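Local coordinates for protein acyl-coenzyme A oxidase acox-1.2 (Caenorhabditis elegans, PDB 5K3J) that catalyses the FAD-dependent, oxygen-consuming desaturation of ascaroside-CoA thioesters with a five-carbon omega side chain, the first step of peroxisomal beta-oxidation in pheromone biosynthesis, at residues 12-17 with 314-319; 120-125 with 262-267; 141-146 with 195-200. All coordinates share one frame; numbering follows the deposited sequence.

Contact 1 (12-17 with 314-319); sequences PELLEE and YSAVRR. With FAD (flavin-adenine dinucleotide), chain G.
Glu13 and Arg319 form a two-pronged, side-on salt bridge that ties the N-terminal helix 12-18 to the turn leaving helix 287-315, in the C-alpha1 domain of the acyl-CoA oxidase fold. Followed outward, Glu13 begins with CB 3.8 Å from Ala316 O, and a bend at chi2 (-82°) then turns the carboxylate toward the arginine. OE1 offers its syn lone pair to Arg319 NH2 at 2.5 Å. OE2 takes the straighter bond, 2.8 Å from Arg319 NE with 168° at the hydrogen. The two flat groups are rotated 37° apart, which leaves OE2 in the guanidinium plane and OE1 tilted from it. Arg319 NH1 reaches Glu329 O. Beside the ion pair, Ala316 CB is touched by Leu14 CD2 at 3.9 Å and by Glu17 CG at 3.8 Å, while the Glu17 carboxylate pairs with Arg598 and Lys331. Arg318, the residue before Arg319, points away from helix 12-18 and serves the FAD that is shared with the second subunit. There the diphosphate oxygen O2A lies in plane at the guanidinium edge, 2.6 Å from Arg318 NE and 3.0 Å from Arg318 NH2.

Contact 2 (120-125 with 262-267); sequences PTLQSQ and NLLMRH
Thr121 begins the contact with its methyl: CG2 stands anti to the backbone N and lies 4.0 Å from Leu264 CD1, the two side chains crossing at about a right angle. Its hydroxyl turns back to Leu117 O. Leu122 starts out away from 262-267, yet CD2 reaches Leu264 CD2 at 4.2 Å, and the two methyls of Leu264 are thus each met by one of two successive helix residues. The carbonyl of Gln123 lies over a face of the Arg266 guanidinium, whose salt-bridge partner is Asp371. Ser124 supplies the polar tie: its O receives His267 NE2 at 2.7 Å, almost along the C=O axis but 30° out of the imidazole plane. Ser124 OG meanwhile folds back to Pro120 O at 3.0 Å. Gln125 adds CB against Leu264 CD1, and its OE1 sits at the edge of the imidazole, 3.3 Å from His267 CD2, with amide and ring nearly perpendicular (89°). The amide's NE2 is bonded to the carbonyl of Ile284, a substrate-binding residue. Helix 112-125 is thus laid against a loop of the beta region beside the acyl-CoA site, consistent with the helix-and-beta-domain arrangement of the acyl-CoA oxidase fold.

Contact 3 (141-146 with 195-200); sequences REIIGC and CNYALV
Cys146 SG rests against both Ala198 CB, 3.5 Å away, and Cys195 SG at 3.7 Å, too far for a disulfide. Ile144 CG2 adds a methyl beside Cys195. Farther along, Ile143 CG2 touches Tyr197 CE1 at 3.9 Å, while Ile143 CD1 lies over the rim of one face of that ring; the phenol hydroxyl continues to Glu223. Between these patches Gly145 CA lies 3.1 Å from Tyr197 O in a CA-H...O contact. The polar edge centres on Ile144 O, which accepts from both Tyr197 N and Asn196 N, each at 3.0 Å. Asn196 also returns a bond: with CG held between the backbone N and the carbonyl carbon (chi1 43°), its OD1 takes Ile144 N at 3.2 Å, the donor tilted 24° from the amide plane. A water bonded to Glu142 O makes a weak link to Asn196 ND2. A leucine in place of Asn196 would probably leave the buried Ile144 N without its acceptor and break the water link. Met656 of the second subunit packs on Ile144 and Asn196. Leu199, whose N is bonded to Cys146 O at 3.0 Å and whose backbone also pairs with Ala148, straddles the facing chain as in a parallel beta pair, and this pairing leads straight into the run Tyr147 to Thr150, which binds the FAD shared between the subunits.

In the fold
From the N terminus, helix 12-18 enters contact 1, whose partner comes 297 residues later at the end of helix 287-315; the other two contacts are nested inside that long loop. Helix 112-125 then opens contact 2, closed by the loop after strand 256-259, and within it contact 3 joins the loop after helix 128-139 to strand 197-205. Contacts 2 and 3 touch: Leu199 wedges against Leu264, Thr121 and Leu122, so helix, strand and loop share one apolar patch. Contact 1 lies on the opposite side of the chain's centre, its centre about 52 Å from that of contact 2, joining the start of the chain to the helical part of the fold. Contacts 1 and 3 both touch the second subunit.

Contact 1 (12-17 with 314-319)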
loop_
_atom_site.group_PDB
_atom_site.type_symbol
_atom_site.label_atom_id
_atom_site.label_comp_id
_atom_site.label_asym_id
_atom_site.label_seq_id
_atom_site.Cartn_x
_atom_site.Cartn_y
_atom_site.Cartn_z
ATOM N N PRO A 12 -1.599 26.566 -19.016
ATOM C CA PRO A 12 -1.852 26.206 -20.416
ATOM C C PRO A 12 -1.660 24.715 -20.682
ATOM O O PRO A 12 -2.306 24.160 -21.573
ATOM C CB PRO A 12 -0.820 27.037 -21.177
ATOM C CG PRO A 12 -0.638 28.236 -20.328
ATOM C CD PRO A 12 -0.725 27.749 -18.910
ATOM N N GLU A 13 -0.784 24.083 -19.906
ATOM C CA GLU A 13 -0.596 22.638 -19.963
ATOM C C GLU A 13 -1.927 21.919 -19.739
ATOM O O GLU A 13 -2.267 20.979 -20.459
ATOM C CB GLU A 13 0.432 22.184 -18.922
ATOM C CG GLU A 13 1.798 22.853 -19.028
ATOM C CD GLU A 13 2.694 22.219 -20.074
ATOM O OE1 GLU A 13 2.169 21.614 -21.032
ATOM O OE2 GLU A 13 3.930 22.327 -19.930
ATOM N N LEU A 14 -2.679 22.372 -18.741
ATOM C CA LEU A 14 -3.983 21.791 -18.446
ATOM C C LEU A 14 -5.091 22.400 -19.301
ATOM O O LEU A 14 -6.095 21.743 -19.586
ATOM C CB LEU A 14 -4.330 21.961 -16.967
ATOM C CG LEU A 14 -3.680 20.976 -15.997
ATOM C CD1 LEU A 14 -4.431 20.946 -14.672
ATOM C CD2 LEU A 14 -3.603 19.581 -16.604
ATOM N N LEU A 15 -4.912 23.655 -19.699
ATOM C CA LEU A 15 -5.908 24.337 -20.516
ATOM C C LEU A 15 -6.078 23.654 -21.866
ATOM O O LEU A 15 -7.194 23.528 -22.371
ATOM C CB LEU A 15 -5.533 25.805 -20.720
ATOM C CG LEU A 15 -6.542 26.614 -21.538
ATOM C CD1 LEU A 15 -7.910 26.581 -20.879
ATOM C CD2 LEU A 15 -6.073 28.051 -21.741
ATOM N N GLU A 16 -4.966 23.209 -22.444
ATOM C CA GLU A 16 -4.993 22.589 -23.763
ATOM C C GLU A 16 -5.480 21.146 -23.672
ATOM O O GLU A 16 -5.905 20.565 -24.667
ATOM C CB GLU A 16 -3.610 22.650 -24.421
ATOM C CG GLU A 16 -2.596 21.657 -23.879
ATOM C CD GLU A 16 -1.289 21.681 -24.654
ATOM O OE1 GLU A 16 -1.123 22.570 -25.517
ATOM O OE2 GLU A 16 -0.427 20.810 -24.402
ATOM N N GLU A 17 -5.421 20.582 -22.468
ATOM C CA GLU A 17 -5.950 19.247 -22.208
ATOM C C GLU A 17 -7.470 19.282 -22.079
ATOM O O GLU A 17 -8.157 18.328 -22.443
ATOM C CB GLU A 17 -5.330 18.660 -20.938
ATOM C CG GLU A 17 -3.865 18.277 -21.075
ATOM C CD GLU A 17 -3.657 17.021 -21.901
ATOM O OE1 GLU A 17 -4.623 16.244 -22.068
ATOM O OE2 GLU A 17 -2.523 16.810 -22.380
ATOM N N TYR A 314 -1.522 15.795 -12.968
ATOM C CA TYR A 314 -0.077 15.909 -12.852
ATOM C C TYR A 314 0.631 15.228 -14.018
ATOM O O TYR A 314 1.724 15.636 -14.411
ATOM C CB TYR A 314 0.418 15.315 -11.530
ATOM C CG TYR A 314 1.923 15.333 -11.410
ATOM C CD1 TYR A 314 2.593 16.503 -11.093
ATOM C CD2 TYR A 314 2.675 14.185 -11.631
ATOM C CE1 TYR A 314 3.968 16.532 -10.990
ATOM C CE2 TYR A 314 4.054 14.207 -11.530
ATOM C CZ TYR A 314 4.694 15.383 -11.209
ATOM O OH TYR A 314 6.064 15.411 -11.106
ATOM N N SER A 315 0.011 14.187 -14.566
ATOM C CA SER A 315 0.596 13.476 -15.697
ATOM C C SER A 315 0.546 14.322 -16.962
ATOM O O SER A 315 1.274 14.066 -17.919
ATOM C CB SER A 315 -0.119 12.142 -15.930
ATOM O OG SER A 315 -0.048 11.313 -14.781
ATOM N N ALA A 316 -0.319 15.330 -16.960
ATOM C CA ALA A 316 -0.452 16.223 -18.107
ATOM C C ALA A 316 0.348 17.506 -17.908
ATOM O O ALA A 316 0.338 18.392 -18.761
ATOM C CB ALA A 316 -1.920 16.547 -18.365
ATOM N N VAL A 317 1.033 17.602 -16.773
ATOM C CA VAL A 317 1.938 18.718 -16.512
ATOM C C VAL A 317 3.383 18.243 -16.560
ATOM O O VAL A 317 4.206 18.795 -17.295
ATOM C CB VAL A 317 1.673 19.367 -15.144
ATOM C CG1 VAL A 317 2.736 20.418 -14.841
ATOM C CG2 VAL A 317 0.264 19.961 -15.095
ATOM N N ARG A 318 3.675 17.217 -15.765
ATOM C CA ARG A 318 5.004 16.616 -15.704
ATOM C C ARG A 318 5.505 16.202 -17.081
ATOM O O ARG A 318 5.030 15.227 -17.662
ATOM C CB ARG A 318 4.998 15.399 -14.776
ATOM C CG ARG A 318 6.297 14.603 -14.769
ATOM C CD ARG A 318 7.441 15.435 -14.213
ATOM N NE ARG A 318 8.549 14.611 -13.735
ATOM C CZ ARG A 318 9.537 15.075 -12.977
ATOM N NH1 ARG A 318 9.541 16.351 -12.611
ATOM N NH2 ARG A 318 10.514 14.271 -12.574
ATOM N N ARG A 319 6.466 16.953 -17.607
ATOM C CA ARG A 319 7.127 16.567 -18.843
ATOM C C ARG A 319 8.447 15.874 -18.529
ATOM O O ARG A 319 9.269 16.398 -17.780
ATOM C CB ARG A 319 7.360 17.780 -19.741
ATOM C CG ARG A 319 6.092 18.509 -20.144
ATOM C CD ARG A 319 6.434 19.702 -21.017
ATOM N NE ARG A 319 5.249 20.404 -21.496
ATOM C CZ ARG A 319 4.610 20.101 -22.623
ATOM N NH1 ARG A 319 5.038 19.099 -23.387
ATOM N NH2 ARG A 319 3.540 20.797 -22.988
HETATM P PA FAD G . 9.344 10.598 -13.456
HETATM O O1A FAD G . 10.614 10.425 -14.291
HETATM O O2A FAD G . 8.841 12.006 -13.575
HETATM O O5B FAD G . 8.209 9.576 -13.985
HETATM C C5B FAD G . 6.870 9.721 -13.482
HETATM C C4B FAD G . 5.917 8.886 -14.389
HETATM O O4B FAD G . 6.203 9.107 -15.642
HETATM C C3B FAD G . 6.148 7.389 -14.160
HETATM O O3B FAD G . 4.984 6.731 -14.219
HETATM C C2B FAD G . 7.063 6.955 -15.342
HETATM O O2B FAD G . 6.792 5.525 -15.703
HETATM C C1B FAD G . 6.703 7.727 -16.301
HETATM N N9A FAD G . 7.800 7.986 -17.181
HETATM C C8A FAD G . 8.695 8.986 -17.081
HETATM N N7A FAD G . 9.564 8.871 -18.117
HETATM C C5A FAD G . 9.194 7.787 -18.860
HETATM C C6A FAD G . 9.730 7.226 -20.014
HETATM N N6A FAD G . 10.835 7.531 -20.859
HETATM N N1A FAD G . 9.168 6.143 -20.551
HETATM C C2A FAD G . 8.066 5.587 -19.972
HETATM N N3A FAD G . 7.540 6.135 -18.844
HETATM C C4A FAD G . 8.113 7.241 -18.292
HETATM N N1 FAD G . 17.254 11.598 -5.816
HETATM C C2 FAD G . 18.640 11.967 -5.543
HETATM O O2 FAD G . 19.305 12.500 -6.406
HETATM N N3 FAD G . 19.230 11.694 -4.230
HETATM C C4 FAD G . 18.458 11.073 -3.224
HETATM O O4 FAD G . 18.962 10.841 -2.106
HETATM C C4X FAD G . 17.045 10.695 -3.498
HETATM N N5 FAD G . 16.251 10.060 -2.473
HETATM C C5X FAD G . 14.864 9.692 -2.745
HETATM C C6 FAD G . 14.094 9.074 -1.745
HETATM C C7 FAD G . 12.757 8.717 -2.006
HETATM C C7M FAD G . 12.125 8.062 -0.773
HETATM C C8 FAD G . 12.192 8.977 -3.258
HETATM C C8M FAD G . 10.761 8.631 -3.635
HETATM C C9 FAD G . 12.958 9.597 -4.267
HETATM C C9A FAD G . 14.294 9.954 -4.012
HETATM N N10 FAD G . 15.103 10.601 -5.063
HETATM C C10 FAD G . 16.465 10.967 -4.795
HETATM C "C1'" FAD G . 14.519 10.890 -6.391
HETATM C "C2'" FAD G . 14.390 9.615 -7.220
HETATM O "O2'" FAD G . 15.651 9.105 -7.481
HETATM C "C3'" FAD G . 13.713 9.967 -8.515
HETATM O "O3'" FAD G . 12.468 10.557 -8.238
HETATM C "C4'" FAD G . 13.507 8.729 -9.346
HETATM O "O4'" FAD G . 14.760 8.193 -9.703
HETATM C "C5'" FAD G . 12.735 9.102 -10.593
HETATM O "O5'" FAD G . 11.555 9.793 -10.206
HETATM P P FAD G . 10.924 10.896 -11.177
HETATM O O1P FAD G . 10.478 12.103 -10.345
HETATM O O2P FAD G . 11.933 11.335 -12.189
HETATM O O3P FAD G . 9.683 10.279 -11.929
#

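Contact 2 (120-125 with 262-267)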
loop_
_atom_site.group_PDB
_atom_site.type_symbol
_atom_site.label_atom_id
_atom_site.label_comp_id
_atom_site.label_asym_id
_atom_site.label_seq_id
_atom_site.Cartn_x
_atom_site.Cartn_y
_atom_site.Cartn_z
ATOM N N PRO A 120 -27.374 4.639 11.880
ATOM C CA PRO A 120 -28.047 3.610 11.078
ATOM C C PRO A 120 -28.458 2.357 11.855
ATOM O O PRO A 120 -29.364 1.658 11.405
ATOM C CB PRO A 120 -27.000 3.260 10.017
ATOM C CG PRO A 120 -26.181 4.480 9.891
ATOM C CD PRO A 120 -26.083 5.022 11.278
ATOM N N THR A 121 -27.810 2.071 12.982
ATOM C CA THR A 121 -28.172 0.903 13.783
ATOM C C THR A 121 -29.421 1.194 14.606
ATOM O O THR A 121 -30.277 0.326 14.775
ATOM C CB THR A 121 -27.018 0.459 14.721
ATOM O OG1 THR A 121 -25.988 -0.169 13.948
ATOM C CG2 THR A 121 -27.513 -0.532 15.769
ATOM N N LEU A 122 -29.532 2.421 15.105
ATOM C CA LEU A 122 -30.731 2.836 15.823
ATOM C C LEU A 122 -31.936 2.786 14.893
ATOM O O LEU A 122 -33.030 2.391 15.298
ATOM C CB LEU A 122 -30.568 4.243 16.398
ATOM C CG LEU A 122 -29.656 4.394 17.615
ATOM C CD1 LEU A 122 -29.433 5.869 17.922
ATOM C CD2 LEU A 122 -30.235 3.668 18.821
ATOM N N GLN A 123 -31.721 3.179 13.642
ATOM C CA GLN A 123 -32.777 3.188 12.639
ATOM C C GLN A 123 -33.296 1.787 12.346
ATOM O O GLN A 123 -34.502 1.583 12.185
ATOM C CB GLN A 123 -32.275 3.832 11.346
ATOM C CG GLN A 123 -32.054 5.327 11.453
ATOM C CD GLN A 123 -31.372 5.907 10.231
ATOM O OE1 GLN A 123 -30.460 5.304 9.667
ATOM N NE2 GLN A 123 -31.817 7.084 9.814
ATOM N N SER A 124 -32.386 0.819 12.294
ATOM C CA SER A 124 -32.735 -0.529 11.863
ATOM C C SER A 124 -32.987 -1.500 13.018
ATOM O O SER A 124 -33.541 -2.581 12.807
ATOM C CB SER A 124 -31.633 -1.094 10.964
ATOM O OG SER A 124 -30.382 -1.119 11.635
ATOM N N GLN A 125 -32.591 -1.132 14.235
ATOM C CA GLN A 125 -32.616 -2.094 15.338
ATOM C C GLN A 125 -33.279 -1.596 16.628
ATOM O O GLN A 125 -33.483 -2.379 17.555
ATOM C CB GLN A 125 -31.186 -2.550 15.656
ATOM C CG GLN A 125 -30.379 -3.028 14.450
ATOM C CD GLN A 125 -30.825 -4.384 13.933
ATOM O OE1 GLN A 125 -31.503 -5.136 14.634
ATOM N NE2 GLN A 125 -30.443 -4.704 12.702
ATOM N N ASN A 262 -32.566 -0.676 27.560
ATOM C CA ASN A 262 -31.373 -0.179 26.885
ATOM C C ASN A 262 -30.899 -1.236 25.903
ATOM O O ASN A 262 -29.975 -1.017 25.117
ATOM C CB ASN A 262 -30.277 0.188 27.883
ATOM C CG ASN A 262 -30.471 1.575 28.466
ATOM O OD1 ASN A 262 -31.602 2.022 28.662
ATOM N ND2 ASN A 262 -29.368 2.272 28.725
ATOM N N LEU A 263 -31.559 -2.390 25.962
ATOM C CA LEU A 263 -31.443 -3.401 24.924
ATOM C C LEU A 263 -32.254 -2.967 23.715
ATOM O O LEU A 263 -33.467 -2.748 23.813
ATOM C CB LEU A 263 -31.930 -4.763 25.419
ATOM C CG LEU A 263 -32.129 -5.843 24.347
ATOM C CD1 LEU A 263 -30.815 -6.219 23.689
ATOM C CD2 LEU A 263 -32.801 -7.078 24.927
ATOM N N LEU A 264 -31.584 -2.831 22.579
ATOM C CA LEU A 264 -32.267 -2.458 21.352
ATOM C C LEU A 264 -33.278 -3.514 20.961
ATOM O O LEU A 264 -32.919 -4.597 20.499
ATOM C CB LEU A 264 -31.278 -2.244 20.208
ATOM C CG LEU A 264 -30.384 -1.006 20.288
ATOM C CD1 LEU A 264 -29.952 -0.592 18.882
ATOM C CD2 LEU A 264 -31.069 0.143 21.041
ATOM N N MET A 265 -34.548 -3.187 21.156
ATOM C CA MET A 265 -35.631 -4.053 20.737
ATOM C C MET A 265 -36.349 -3.435 19.542
ATOM O O MET A 265 -36.256 -2.228 19.312
ATOM C CB MET A 265 -36.588 -4.308 21.898
ATOM C CG MET A 265 -35.923 -5.058 23.049
ATOM S SD MET A 265 -36.962 -5.309 24.503
ATOM C CE MET A 265 -36.352 -4.033 25.607
ATOM N N ARG A 266 -37.112 -4.286 18.860
ATOM C CA ARG A 266 -37.506 -4.201 17.448
ATOM C C ARG A 266 -36.846 -5.431 16.856
ATOM O O ARG A 266 -35.643 -5.623 17.037
ATOM C CB ARG A 266 -37.048 -2.931 16.721
ATOM C CG ARG A 266 -37.745 -2.698 15.383
ATOM C CD ARG A 266 -37.009 -1.665 14.537
ATOM N NE ARG A 266 -37.853 -0.524 14.186
ATOM C CZ ARG A 266 -38.510 -0.400 13.035
ATOM N NH1 ARG A 266 -39.252 0.676 12.809
ATOM N NH2 ARG A 266 -38.428 -1.349 12.106
ATOM N N HIS A 267 -37.640 -6.256 16.176
ATOM C CA HIS A 267 -37.259 -7.604 15.730
ATOM C C HIS A 267 -37.235 -8.585 16.906
ATOM O O HIS A 267 -37.864 -9.639 16.841
ATOM C CB HIS A 267 -35.902 -7.618 15.014
ATOM C CG HIS A 267 -35.690 -6.464 14.085
ATOM N ND1 HIS A 267 -36.736 -5.793 13.484
ATOM C CD2 HIS A 267 -34.560 -5.855 13.666
ATOM C CE1 HIS A 267 -36.251 -4.823 12.728
ATOM N NE2 HIS A 267 -34.935 -4.837 12.819
#

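Contact 3 (141-146 with 195-200)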
loop_
_atom_site.group_PDB
_atom_site.type_symbol
_atom_site.label_atom_id
_atom_site.label_comp_id
_atom_site.label_asym_id
_atom_site.label_seq_id
_atom_site.Cartn_x
_atom_site.Cartn_y
_atom_site.Cartn_z
ATOM N N ARG A 141 -27.193 15.933 16.898
ATOM C CA ARG A 141 -25.842 15.898 17.445
ATOM C C ARG A 141 -25.819 16.444 18.870
ATOM O O ARG A 141 -24.895 17.157 19.262
ATOM C CB ARG A 141 -24.870 16.657 16.533
ATOM C CG ARG A 141 -24.658 15.943 15.207
ATOM C CD ARG A 141 -23.674 16.656 14.289
ATOM N NE ARG A 141 -23.273 15.788 13.186
ATOM C CZ ARG A 141 -22.482 16.160 12.182
ATOM N NH1 ARG A 141 -22.004 17.401 12.122
ATOM N NH2 ARG A 141 -22.170 15.293 11.227
ATOM N N GLU A 142 -26.858 16.101 19.631
ATOM C CA GLU A 142 -26.890 16.356 21.066
ATOM C C GLU A 142 -25.912 15.429 21.762
ATOM O O GLU A 142 -25.320 15.779 22.785
ATOM C CB GLU A 142 -28.288 16.137 21.648
ATOM C CG GLU A 142 -29.342 17.145 21.233
ATOM C CD GLU A 142 -30.621 16.994 22.035
ATOM O OE1 GLU A 142 -30.524 16.661 23.235
ATOM O OE2 GLU A 142 -31.719 17.192 21.468
ATOM N N ILE A 143 -25.763 14.232 21.205
ATOM C CA ILE A 143 -24.916 13.206 21.793
ATOM C C ILE A 143 -24.017 12.602 20.723
ATOM O O ILE A 143 -24.348 12.621 19.537
ATOM C CB ILE A 143 -25.750 12.091 22.458
ATOM C CG1 ILE A 143 -26.668 11.413 21.430
ATOM C CG2 ILE A 143 -26.568 12.651 23.616
ATOM C CD1 ILE A 143 -27.613 10.406 22.027
ATOM N N ILE A 144 -22.870 12.080 21.143
ATOM C CA ILE A 144 -21.949 11.417 20.224
ATOM C C ILE A 144 -21.930 9.920 20.503
ATOM O O ILE A 144 -21.760 9.504 21.647
ATOM C CB ILE A 144 -20.523 11.977 20.349
ATOM C CG1 ILE A 144 -20.531 13.503 20.201
ATOM C CG2 ILE A 144 -19.618 11.340 19.311
ATOM C CD1 ILE A 144 -19.222 14.173 20.575
ATOM N N GLY A 145 -22.100 9.113 19.461
ATOM C CA GLY A 145 -22.196 7.675 19.629
ATOM C C GLY A 145 -21.111 6.900 18.910
ATOM O O GLY A 145 -20.159 7.489 18.393
ATOM N N CYS A 146 -21.251 5.574 18.897
ATOM C CA CYS A 146 -20.346 4.694 18.161
ATOM C C CYS A 146 -20.857 3.257 18.107
ATOM O O CYS A 146 -21.741 2.861 18.862
ATOM C CB CYS A 146 -18.946 4.706 18.781
ATOM S SG CYS A 146 -18.808 3.939 20.414
ATOM N N CYS A 195 -17.125 9.920 21.940
ATOM C CA CYS A 195 -18.502 9.558 22.256
ATOM C C CYS A 195 -18.762 9.562 23.757
ATOM O O CYS A 195 -17.848 9.368 24.566
ATOM C CB CYS A 195 -18.847 8.184 21.679
ATOM S SG CYS A 195 -18.285 6.792 22.679
ATOM N N ASN A 196 -20.014 9.812 24.122
ATOM C CA ASN A 196 -20.456 9.597 25.493
ATOM C C ASN A 196 -21.523 8.512 25.530
ATOM O O ASN A 196 -21.905 8.044 26.604
ATOM C CB ASN A 196 -20.974 10.889 26.133
ATOM C CG ASN A 196 -21.846 11.701 25.204
ATOM O OD1 ASN A 196 -22.294 11.222 24.161
ATOM N ND2 ASN A 196 -22.094 12.944 25.585
ATOM N N TYR A 197 -21.984 8.108 24.349
ATOM C CA TYR A 197 -22.857 6.951 24.215
ATOM C C TYR A 197 -22.248 5.938 23.255
ATOM O O TYR A 197 -21.567 6.304 22.301
ATOM C CB TYR A 197 -24.243 7.367 23.728
ATOM C CG TYR A 197 -25.117 7.973 24.800
ATOM C CD1 TYR A 197 -24.936 9.289 25.205
ATOM C CD2 TYR A 197 -26.127 7.233 25.406
ATOM C CE1 TYR A 197 -25.729 9.850 26.182
ATOM C CE2 TYR A 197 -26.926 7.787 26.389
ATOM C CZ TYR A 197 -26.721 9.099 26.772
ATOM O OH TYR A 197 -27.506 9.671 27.745
ATOM N N ALA A 198 -22.486 4.660 23.521
ATOM C CA ALA A 198 -21.997 3.593 22.661
ATOM C C ALA A 198 -23.021 2.475 22.514
ATOM O O ALA A 198 -23.671 2.084 23.484
ATOM C CB ALA A 198 -20.695 3.040 23.206
ATOM N N LEU A 199 -23.165 1.963 21.298
ATOM C CA LEU A 199 -23.974 0.774 21.078
ATOM C C LEU A 199 -23.071 -0.442 21.219
ATOM O O LEU A 199 -22.332 -0.785 20.297
ATOM C CB LEU A 199 -24.652 0.812 19.707
ATOM C CG LEU A 199 -25.937 1.643 19.656
ATOM C CD1 LEU A 199 -26.354 1.957 18.227
ATOM C CD2 LEU A 199 -27.040 0.896 20.379
ATOM N N VAL A 200 -23.122 -1.073 22.388
ATOM C CA VAL A 200 -22.214 -2.163 22.725
ATOM C C VAL A 200 -22.787 -3.537 22.414
ATOM O O VAL A 200 -23.840 -3.917 22.930
ATOM C CB VAL A 200 -21.834 -2.117 24.211
ATOM C CG1 VAL A 200 -20.968 -3.312 24.579
ATOM C CG2 VAL A 200 -21.118 -0.822 24.518
HETATM O O HOH W 1 -24.159 15.465 25.479
#